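Local coordinates for Cys-Gly metallodipeptidase DUG1 (Saccharomyces cerevisiae, PDB 4G1P), which catalyses zinc- or manganese-dependent hydrolysis of the dipeptide Cys-Gly and forms the catalytic component of the complex that degrades glutathione, at residues Q52-F58 and I146-D150; F58-V64 and P82-F88; Q222-P228 and A339-F345. One frame throughout, in Å; residues are numbered along the deposited sequence.

Contact 1 of 3, residues Q52-F58 and I146-D150; sequences QLSQSGF and INVVD
Ser-56 and Asp-150 make the polar half of this contact. Ser-56 OG donates a hydrogen bond of 2.7 Å to Asp-150 OD1. It lies anti to its own carbonyl carbon (chi1 -62°), and from there it arrives on the syn side of the carboxylate, 21° out of its plane. Ser-56 is the first residue past helix 39-55 to leave helical geometry, so the bond ties the end of that helix to the flank of helix 135-154. The same carboxylate forms salt bridges with Arg-22 through OD2 and Lys-153 through OD1. Arg-22 also binds Gln-52 OE1. With an alanine here, in place of Asp-150, Ser-56 OG would probably lose this acceptor, and Arg-22 and Lys-153 their shared counter-charge. Ile-146 CG2 packs against Ser-56 OG at 3.4 Å, beside the hydrogen bond.

The apolar half is built round Ile-146. Its CD1 meets Leu-53 CD1 at 3.6 Å, and the two side chains cross at about a right angle. Phe-58 CZ touches Val-149 CG2 at 3.6 Å. Leu-53 CD1 sits over the centre of the Phe-58 ring, 3.5 Å above its plane, and Ser-56 CB lies at the ring edge. Leu-53 and Val-149 also rest on strand 83-88. Apolar packing therefore holds the helix end next to the sheet, with a charged network on its border, where one carboxylate serves several donors.

Contact 2 of 3, residues F58-V64 and P82-F88; sequences FHDIKMV and PVILSRF
The ring of Phe-58 carries Phe-88 CB over one face, 3.5 Å above the plane and offset toward the rim. The Phe-88 ring turns its edge to the Phe-58 face, an edge-to-face pair with planes at 53°. Phe-58 N lies at the edge of the Phe-88 ring. The next ring, His-59, has Arg-87 CB over one face in a CH-pi contact, 4.1 Å from the centroid. With chi1 of 68°, its CG stands between the backbone N and the carbonyl carbon, which folds the ring back over Arg-87. The Arg-87 guanidinium takes Asp-60 OD2 at its edge. Arg-87 NH1 and Asp-60 OD2 are 2.8 Å apart in this salt bridge, and the two groups are nearly coplanar. Arg-87 NH2 also bonds to Tyr-189 O, and the Tyr-189 ring makes a cation-pi contact with the same side chain.

These strands are antiparallel neighbours in the mixed sheet of the M20 catalytic domain. Strand 61-64 is outermost within this chain, and strand 83-88 continues the sheet to strand 162-168. His-59 with Arg-87, Lys-62 with Leu-85 and Val-64 with Val-83 are hydrogen-bonded pairs. The register shifts by one residue between the first two, a beta bulge at which Asp-60 takes a left-handed backbone conformation. Met-63 and Ile-84 run side by side, Met-63 CE to Ile-84 CG1 4.0 Å. On the other face of the sheet Val-64 CG2 meets Leu-85 CD1 at 3.9 Å.

Contact 3 of 3, residues Q222-P228 and A339-F345; sequences QTIIEGP and AKVFGKF
Ile-224 and Phe-342 are a non-hydrogen-bonded pair; their side chains lie side by side on one face of the sheet. Ile-224 CG2 lies over one face of the Phe-342 ring, 4.1 Å from its centroid, and Ile-224 CG1 meets Phe-342 CD2 at 3.7 Å. Gln-222 CG stands between the backbone N and the carbonyl carbon (chi1 63°). The extended chain beyond it lays the amide alongside Phe-342, planes 40° apart. Gln-222 OE1 is 3.6 Å from Lys-344 CE, while NE2 binds Glu-382. Glu-226 and Lys-340 cross on this face too. Glu-226 OE1 and Lys-340 NZ are 4.3 Å apart, too far for a salt bridge. Lys-344 NZ forms a salt bridge with Glu-325 and a hydrogen bond with Gly-332 O of the second subunit.

On the other face Ile-225 CB meets Val-341 CG2 at 4.2 Å. Thr-223 is on this face too, its OG1 bonded to Thr-381. Thr-223 OG1 also meets the Phe-345 ring edge, 3.5 Å from CE1. Four backbone hydrogen bonds join these antiparallel lid-domain strands, and a fifth, Gly-227 N to Ala-339 O, follows just past their ends. The sheet is thus two-sided: a largely apolar face whose Ile-225 and Val-341 pack on helix 244-252, and a mixed face from which Lys-344 reaches the second subunit.

Contacts 1 and 2 share Phe-58 and touch directly: helix 39-55 leads into strand 61-64, and Leu-53 and Val-149 of contact 1 pack on Ser-86 and Phe-88 of contact 2. Contact 3 stands apart, its centre about 47 Å from that of contact 1 and about 41 Å from that of contact 2. Contacts 1 and 3 are mostly buried, whereas contact 2 is partly exposed at the outermost strand of its sheet within the chain. Contact 1 joins the end of helix 39-55 and the turn after it to helix 135-154 through side chains. The other two join antiparallel strands by their backbones. Contact 2 adds a salt bridge and a bulge; contact 3 keeps regular pairing and alone reaches the second subunit.

Contact 1 of 3, residues Q52-F58 and I146-D150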
loop_
_atom_site.group_PDB
_atom_site.type_symbol
_atom_site.label_atom_id
_atom_site.label_comp_id
_atom_site.label_asym_id
_atom_site.label_seq_id
_atom_site.Cartn_x
_atom_site.Cartn_y
_atom_site.Cartn_z
ATOM N N GLN A 52 15.865 0.271 -34.079
ATOM C CA GLN A 52 14.972 -0.344 -35.049
ATOM C C GLN A 52 14.594 0.645 -36.157
ATOM O O GLN A 52 14.518 0.273 -37.329
ATOM C CB GLN A 52 13.709 -0.876 -34.383
ATOM C CG GLN A 52 13.962 -1.930 -33.354
ATOM C CD GLN A 52 14.790 -3.049 -33.902
ATOM O OE1 GLN A 52 14.339 -3.810 -34.761
ATOM N NE2 GLN A 52 16.020 -3.159 -33.418
ATOM N N LEU A 53 14.339 1.897 -35.784
ATOM C CA LEU A 53 13.985 2.910 -36.769
ATOM C C LEU A 53 15.107 3.008 -37.798
ATOM O O LEU A 53 14.886 2.925 -39.009
ATOM C CB LEU A 53 13.762 4.267 -36.096
ATOM C CG LEU A 53 12.333 4.734 -35.775
ATOM C CD1 LEU A 53 11.277 3.782 -36.325
ATOM C CD2 LEU A 53 12.146 4.974 -34.286
ATOM N N SER A 54 16.321 3.145 -37.288
ATOM C CA SER A 54 17.479 3.350 -38.126
ATOM C C SER A 54 17.778 2.146 -39.012
ATOM O O SER A 54 18.150 2.308 -40.164
ATOM C CB SER A 54 18.680 3.693 -37.260
ATOM O OG SER A 54 19.831 3.873 -38.054
ATOM N N GLN A 55 17.622 0.940 -38.479
ATOM C CA GLN A 55 17.846 -0.263 -39.281
ATOM C C GLN A 55 16.808 -0.380 -40.393
ATOM O O GLN A 55 17.128 -0.747 -41.502
ATOM C CB GLN A 55 17.866 -1.522 -38.413
ATOM C CG GLN A 55 19.132 -1.674 -37.561
ATOM C CD GLN A 55 18.978 -2.725 -36.458
ATOM O OE1 GLN A 55 18.052 -3.542 -36.483
ATOM N NE2 GLN A 55 19.883 -2.698 -35.482
ATOM N N SER A 56 15.560 -0.061 -40.097
ATOM C CA SER A 56 14.584 0.139 -41.152
ATOM C C SER A 56 14.990 1.431 -41.878
ATOM O O SER A 56 16.059 1.970 -41.637
ATOM C CB SER A 56 13.168 0.216 -40.574
ATOM O OG SER A 56 12.802 -0.998 -39.923
ATOM N N GLY A 57 14.184 1.960 -42.769
ATOM C CA GLY A 57 14.720 3.078 -43.526
ATOM C C GLY A 57 14.712 4.475 -42.912
ATOM O O GLY A 57 15.029 5.440 -43.610
ATOM N N PHE A 58 14.364 4.611 -41.635
ATOM C CA PHE A 58 14.051 5.943 -41.097
ATOM C C PHE A 58 15.237 6.904 -41.056
ATOM O O PHE A 58 16.385 6.480 -40.932
ATOM C CB PHE A 58 13.416 5.844 -39.709
ATOM C CG PHE A 58 12.032 5.256 -39.716
ATOM C CD1 PHE A 58 11.841 3.894 -39.888
ATOM C CD2 PHE A 58 10.923 6.062 -39.542
ATOM C CE1 PHE A 58 10.574 3.358 -39.888
ATOM C CE2 PHE A 58 9.668 5.531 -39.552
ATOM C CZ PHE A 58 9.491 4.179 -39.722
ATOM N N ILE A 146 6.573 0.203 -37.505
ATOM C CA ILE A 146 7.857 -0.148 -38.105
ATOM C C ILE A 146 7.781 -1.438 -38.925
ATOM O O ILE A 146 8.335 -1.506 -40.020
ATOM C CB ILE A 146 8.954 -0.278 -37.059
ATOM C CG1 ILE A 146 8.928 0.936 -36.133
ATOM C CG2 ILE A 146 10.316 -0.461 -37.736
ATOM C CD1 ILE A 146 9.813 0.794 -34.933
ATOM N N ASN A 147 7.101 -2.449 -38.388
ATOM C CA ASN A 147 6.855 -3.689 -39.117
ATOM C C ASN A 147 6.282 -3.391 -40.501
ATOM O O ASN A 147 6.772 -3.886 -41.533
ATOM C CB ASN A 147 5.887 -4.571 -38.329
ATOM C CG ASN A 147 6.394 -4.884 -36.920
ATOM O OD1 ASN A 147 7.604 -4.867 -36.668
ATOM N ND2 ASN A 147 5.469 -5.167 -35.994
ATOM N N VAL A 148 5.256 -2.544 -40.505
ATOM C CA VAL A 148 4.610 -2.123 -41.728
ATOM C C VAL A 148 5.578 -1.468 -42.718
ATOM O O VAL A 148 5.572 -1.808 -43.902
ATOM C CB VAL A 148 3.433 -1.201 -41.434
ATOM C CG1 VAL A 148 2.913 -0.569 -42.738
ATOM C CG2 VAL A 148 2.348 -1.990 -40.726
ATOM N N VAL A 149 6.410 -0.542 -42.245
ATOM C CA VAL A 149 7.423 0.022 -43.132
ATOM C C VAL A 149 8.299 -1.097 -43.702
ATOM O O VAL A 149 8.595 -1.120 -44.889
ATOM C CB VAL A 149 8.290 1.082 -42.443
ATOM C CG1 VAL A 149 9.422 1.490 -43.346
ATOM C CG2 VAL A 149 7.463 2.282 -42.083
ATOM N N ASP A 150 8.662 -2.057 -42.866
ATOM C CA ASP A 150 9.482 -3.157 -43.319
ATOM C C ASP A 150 8.779 -3.975 -44.394
ATOM O O ASP A 150 9.408 -4.429 -45.343
ATOM C CB ASP A 150 9.869 -4.060 -42.151
ATOM C CG ASP A 150 10.968 -3.470 -41.311
ATOM O OD1 ASP A 150 11.624 -2.520 -41.789
ATOM O OD2 ASP A 150 11.179 -3.957 -40.178
#

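Contact 2 of 3, residues F58-V64 and P82-F88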
loop_
_atom_site.group_PDB
_atom_site.type_symbol
_atom_site.label_atom_id
_atom_site.label_comp_id
_atom_site.label_asym_id
_atom_site.label_seq_id
_atom_site.Cartn_x
_atom_site.Cartn_y
_atom_site.Cartn_z
ATOM N N PHE A 58 14.364 4.611 -41.635
ATOM C CA PHE A 58 14.051 5.943 -41.097
ATOM C C PHE A 58 15.237 6.904 -41.056
ATOM O O PHE A 58 16.385 6.480 -40.932
ATOM C CB PHE A 58 13.416 5.844 -39.709
ATOM C CG PHE A 58 12.032 5.256 -39.716
ATOM C CD1 PHE A 58 11.841 3.894 -39.888
ATOM C CD2 PHE A 58 10.923 6.062 -39.542
ATOM C CE1 PHE A 58 10.574 3.358 -39.888
ATOM C CE2 PHE A 58 9.668 5.531 -39.552
ATOM C CZ PHE A 58 9.491 4.179 -39.722
ATOM N N HIS A 59 14.950 8.201 -41.153
ATOM C CA HIS A 59 15.993 9.228 -41.090
ATOM C C HIS A 59 15.556 10.431 -40.254
ATOM O O HIS A 59 14.404 10.516 -39.818
ATOM C CB HIS A 59 16.357 9.708 -42.494
ATOM C CG HIS A 59 15.261 10.471 -43.161
ATOM N ND1 HIS A 59 14.250 9.854 -43.868
ATOM C CD2 HIS A 59 14.993 11.799 -43.199
ATOM C CE1 HIS A 59 13.419 10.769 -44.335
ATOM N NE2 HIS A 59 13.846 11.957 -43.941
ATOM N N ASP A 60 16.479 11.372 -40.070
ATOM C CA ASP A 60 16.222 12.580 -39.291
ATOM C C ASP A 60 15.793 12.196 -37.874
ATOM O O ASP A 60 14.902 12.812 -37.291
ATOM C CB ASP A 60 15.167 13.462 -39.980
ATOM C CG ASP A 60 15.150 14.895 -39.453
ATOM O OD1 ASP A 60 16.130 15.308 -38.807
ATOM O OD2 ASP A 60 14.159 15.618 -39.694
ATOM N N ILE A 61 16.437 11.169 -37.332
ATOM C CA ILE A 61 16.078 10.653 -36.027
ATOM C C ILE A 61 16.513 11.606 -34.918
ATOM O O ILE A 61 17.653 12.052 -34.881
ATOM C CB ILE A 61 16.676 9.260 -35.808
ATOM C CG1 ILE A 61 16.223 8.339 -36.948
ATOM C CG2 ILE A 61 16.247 8.706 -34.449
ATOM C CD1 ILE A 61 16.671 6.884 -36.821
ATOM N N LYS A 62 15.592 11.932 -34.023
ATOM C CA LYS A 62 15.897 12.852 -32.942
ATOM C C LYS A 62 15.383 12.341 -31.593
ATOM O O LYS A 62 14.182 12.151 -31.395
ATOM C CB LYS A 62 15.336 14.250 -33.242
ATOM C CG LYS A 62 16.103 15.044 -34.308
ATOM C CD LYS A 62 15.616 16.510 -34.372
ATOM C CE LYS A 62 15.535 17.159 -32.967
ATOM N NZ LYS A 62 14.965 18.557 -32.947
ATOM N N MET A 63 16.309 12.115 -30.669
ATOM C CA MET A 63 15.959 11.770 -29.306
ATOM C C MET A 63 15.801 13.056 -28.512
ATOM O O MET A 63 16.766 13.590 -27.967
ATOM C CB MET A 63 17.052 10.899 -28.707
ATOM C CG MET A 63 17.460 9.784 -29.645
ATOM S SD MET A 63 16.100 8.664 -30.081
ATOM C CE MET A 63 16.097 7.545 -28.673
ATOM N N VAL A 64 14.581 13.564 -28.459
ATOM C CA VAL A 64 14.363 14.890 -27.913
ATOM C C VAL A 64 14.273 14.861 -26.397
ATOM O O VAL A 64 13.495 14.100 -25.838
ATOM C CB VAL A 64 13.087 15.499 -28.491
ATOM C CG1 VAL A 64 12.841 16.872 -27.902
ATOM C CG2 VAL A 64 13.173 15.544 -30.024
ATOM N N PRO A 82 13.276 10.337 -23.476
ATOM C CA PRO A 82 13.305 11.151 -24.700
ATOM C C PRO A 82 12.087 10.911 -25.589
ATOM O O PRO A 82 11.617 9.781 -25.633
ATOM C CB PRO A 82 14.560 10.642 -25.415
ATOM C CG PRO A 82 14.731 9.260 -24.921
ATOM C CD PRO A 82 14.306 9.289 -23.493
ATOM N N VAL A 83 11.574 11.935 -26.266
ATOM C CA VAL A 83 10.514 11.701 -27.240
ATOM C C VAL A 83 11.226 11.395 -28.527
ATOM O O VAL A 83 12.228 12.039 -28.837
ATOM C CB VAL A 83 9.582 12.909 -27.457
ATOM C CG1 VAL A 83 8.582 12.595 -28.545
ATOM C CG2 VAL A 83 8.840 13.232 -26.196
ATOM N N ILE A 84 10.737 10.399 -29.259
ATOM C CA ILE A 84 11.460 9.898 -30.417
ATOM C C ILE A 84 10.823 10.382 -31.699
ATOM O O ILE A 84 9.719 9.984 -32.027
ATOM C CB ILE A 84 11.478 8.370 -30.451
ATOM C CG1 ILE A 84 12.096 7.804 -29.167
ATOM C CG2 ILE A 84 12.244 7.901 -31.668
ATOM C CD1 ILE A 84 12.035 6.291 -29.075
ATOM N N LEU A 85 11.516 11.253 -32.412
ATOM C CA LEU A 85 11.004 11.757 -33.673
ATOM C C LEU A 85 11.794 11.162 -34.828
ATOM O O LEU A 85 13.023 11.118 -34.791
ATOM C CB LEU A 85 11.092 13.286 -33.731
ATOM C CG LEU A 85 10.553 14.135 -32.576
ATOM C CD1 LEU A 85 10.632 15.577 -33.001
ATOM C CD2 LEU A 85 9.126 13.772 -32.185
ATOM N N SER A 86 11.090 10.711 -35.855
ATOM C CA SER A 86 11.742 10.220 -37.049
ATOM C C SER A 86 10.848 10.380 -38.275
ATOM O O SER A 86 9.641 10.602 -38.159
ATOM C CB SER A 86 12.141 8.762 -36.870
ATOM O OG SER A 86 11.010 7.918 -36.889
ATOM N N ARG A 87 11.449 10.291 -39.454
ATOM C CA ARG A 87 10.693 10.361 -40.691
ATOM C C ARG A 87 11.076 9.167 -41.534
ATOM O O ARG A 87 12.204 8.663 -41.451
ATOM C CB ARG A 87 10.972 11.662 -41.452
ATOM C CG ARG A 87 11.624 12.764 -40.607
ATOM C CD ARG A 87 11.897 14.077 -41.372
ATOM N NE ARG A 87 10.702 14.905 -41.401
ATOM C CZ ARG A 87 10.511 15.981 -40.649
ATOM N NH1 ARG A 87 11.446 16.409 -39.819
ATOM N NH2 ARG A 87 9.373 16.643 -40.748
ATOM N N PHE A 88 10.124 8.690 -42.325
ATOM C CA PHE A 88 10.423 7.706 -43.354
ATOM C C PHE A 88 9.852 8.190 -44.680
ATOM O O PHE A 88 8.638 8.288 -44.854
ATOM C CB PHE A 88 9.895 6.315 -43.002
ATOM C CG PHE A 88 10.242 5.277 -44.021
ATOM C CD1 PHE A 88 9.397 5.032 -45.098
ATOM C CD2 PHE A 88 11.426 4.563 -43.926
ATOM C CE1 PHE A 88 9.723 4.084 -46.048
ATOM C CE2 PHE A 88 11.757 3.615 -44.876
ATOM C CZ PHE A 88 10.911 3.374 -45.936
#

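Contact 3 of 3, residues Q222-P228 and A339-F345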
loop_
_atom_site.group_PDB
_atom_site.type_symbol
_atom_site.label_atom_id
_atom_site.label_comp_id
_atom_site.label_asym_id
_atom_site.label_seq_id
_atom_site.Cartn_x
_atom_site.Cartn_y
_atom_site.Cartn_z
ATOM N N GLN A 222 -4.963 13.603 -5.564
ATOM C CA GLN A 222 -4.605 13.002 -4.288
ATOM C C GLN A 222 -5.065 13.913 -3.162
ATOM O O GLN A 222 -4.790 15.118 -3.169
ATOM C CB GLN A 222 -3.099 12.706 -4.187
ATOM C CG GLN A 222 -2.194 13.919 -4.248
ATOM C CD GLN A 222 -0.728 13.553 -4.145
ATOM O OE1 GLN A 222 -0.366 12.379 -4.104
ATOM N NE2 GLN A 222 0.128 14.563 -4.102
ATOM N N THR A 223 -5.799 13.341 -2.216
ATOM C CA THR A 223 -6.188 14.080 -1.020
ATOM C C THR A 223 -5.203 13.759 0.098
ATOM O O THR A 223 -5.041 12.596 0.466
ATOM C CB THR A 223 -7.632 13.751 -0.576
ATOM O OG1 THR A 223 -8.552 14.348 -1.490
ATOM C CG2 THR A 223 -7.914 14.303 0.808
ATOM N N ILE A 224 -4.540 14.792 0.619
ATOM C CA ILE A 224 -3.498 14.605 1.627
ATOM C C ILE A 224 -3.952 15.023 3.023
ATOM O O ILE A 224 -4.338 16.164 3.238
ATOM C CB ILE A 224 -2.229 15.378 1.270
ATOM C CG1 ILE A 224 -1.954 15.276 -0.234
ATOM C CG2 ILE A 224 -1.061 14.853 2.072
ATOM C CD1 ILE A 224 -0.753 16.093 -0.704
ATOM N N ILE A 225 -3.914 14.081 3.962
ATOM C CA ILE A 225 -4.273 14.357 5.348
ATOM C C ILE A 225 -3.116 13.996 6.270
ATOM O O ILE A 225 -2.617 12.862 6.248
ATOM C CB ILE A 225 -5.519 13.590 5.772
ATOM C CG1 ILE A 225 -6.711 14.009 4.921
ATOM C CG2 ILE A 225 -5.834 13.854 7.230
ATOM C CD1 ILE A 225 -7.976 13.232 5.223
ATOM N N GLU A 226 -2.695 14.976 7.069
ATOM C CA GLU A 226 -1.547 14.848 7.956
ATOM C C GLU A 226 -1.934 15.202 9.385
ATOM O O GLU A 226 -2.750 16.102 9.607
ATOM C CB GLU A 226 -0.418 15.762 7.488
ATOM C CG GLU A 226 0.771 15.771 8.417
ATOM C CD GLU A 226 1.976 16.481 7.826
ATOM O OE1 GLU A 226 1.772 17.534 7.181
ATOM O OE2 GLU A 226 3.118 15.981 8.004
ATOM N N GLY A 227 -1.354 14.486 10.352
ATOM C CA GLY A 227 -1.623 14.706 11.772
ATOM C C GLY A 227 -0.364 14.766 12.629
ATOM O O GLY A 227 0.272 15.813 12.722
ATOM N N PRO A 228 0.008 13.639 13.251
ATOM C CA PRO A 228 1.247 13.543 14.033
ATOM C C PRO A 228 2.459 13.662 13.126
ATOM O O PRO A 228 2.322 13.594 11.893
ATOM C CB PRO A 228 1.192 12.121 14.584
ATOM C CG PRO A 228 0.417 11.367 13.554
ATOM C CD PRO A 228 -0.651 12.332 13.115
ATOM N N ALA A 339 0.773 8.621 9.900
ATOM C CA ALA A 339 0.935 10.051 10.181
ATOM C C ALA A 339 0.447 10.928 9.046
ATOM O O ALA A 339 -0.179 11.968 9.278
ATOM C CB ALA A 339 2.380 10.367 10.489
ATOM N N LYS A 340 0.729 10.495 7.821
ATOM C CA LYS A 340 0.410 11.279 6.634
ATOM C C LYS A 340 0.024 10.374 5.466
ATOM O O LYS A 340 0.854 9.636 4.932
ATOM C CB LYS A 340 1.598 12.170 6.277
ATOM C CG LYS A 340 1.395 13.105 5.093
ATOM C CD LYS A 340 2.635 13.988 4.923
ATOM C CE LYS A 340 2.510 14.908 3.733
ATOM N NZ LYS A 340 3.595 15.930 3.689
ATOM N N VAL A 341 -1.248 10.446 5.085
ATOM C CA VAL A 341 -1.820 9.586 4.059
ATOM C C VAL A 341 -2.281 10.342 2.794
ATOM O O VAL A 341 -2.675 11.504 2.853
ATOM C CB VAL A 341 -3.011 8.812 4.620
ATOM C CG1 VAL A 341 -2.540 7.742 5.563
ATOM C CG2 VAL A 341 -3.957 9.747 5.324
ATOM N N PHE A 342 -2.234 9.669 1.652
ATOM C CA PHE A 342 -2.624 10.274 0.385
ATOM C C PHE A 342 -3.679 9.383 -0.238
ATOM O O PHE A 342 -3.391 8.237 -0.598
ATOM C CB PHE A 342 -1.442 10.372 -0.585
ATOM C CG PHE A 342 -0.217 11.034 -0.015
ATOM C CD1 PHE A 342 0.572 10.390 0.942
ATOM C CD2 PHE A 342 0.188 12.277 -0.476
ATOM C CE1 PHE A 342 1.716 10.992 1.453
ATOM C CE2 PHE A 342 1.339 12.885 0.032
ATOM C CZ PHE A 342 2.100 12.240 0.995
ATOM N N GLY A 343 -4.901 9.896 -0.356
ATOM C CA GLY A 343 -5.963 9.162 -1.021
ATOM C C GLY A 343 -5.933 9.411 -2.523
ATOM O O GLY A 343 -5.909 10.562 -2.962
ATOM N N LYS A 344 -5.925 8.333 -3.303
ATOM C CA LYS A 344 -5.818 8.441 -4.757
ATOM C C LYS A 344 -7.172 8.238 -5.448
ATOM O O LYS A 344 -7.860 7.241 -5.224
ATOM C CB LYS A 344 -4.792 7.432 -5.283
ATOM C CG LYS A 344 -3.424 7.514 -4.596
ATOM C CD LYS A 344 -2.748 8.839 -4.885
ATOM C CE LYS A 344 -1.421 8.974 -4.175
ATOM N NZ LYS A 344 -0.486 7.907 -4.548
ATOM N N PHE A 345 -7.559 9.198 -6.277
ATOM C CA PHE A 345 -8.796 9.081 -7.060
ATOM C C PHE A 345 -8.757 9.927 -8.344
ATOM O O PHE A 345 -8.162 11.011 -8.395
ATOM C CB PHE A 345 -10.025 9.447 -6.212
ATOM C CG PHE A 345 -10.092 10.899 -5.841
ATOM C CD1 PHE A 345 -9.348 11.395 -4.786
ATOM C CD2 PHE A 345 -10.897 11.771 -6.544
ATOM C CE1 PHE A 345 -9.411 12.730 -4.441
ATOM C CE2 PHE A 345 -10.958 13.112 -6.207
ATOM C CZ PHE A 345 -10.218 13.589 -5.151
#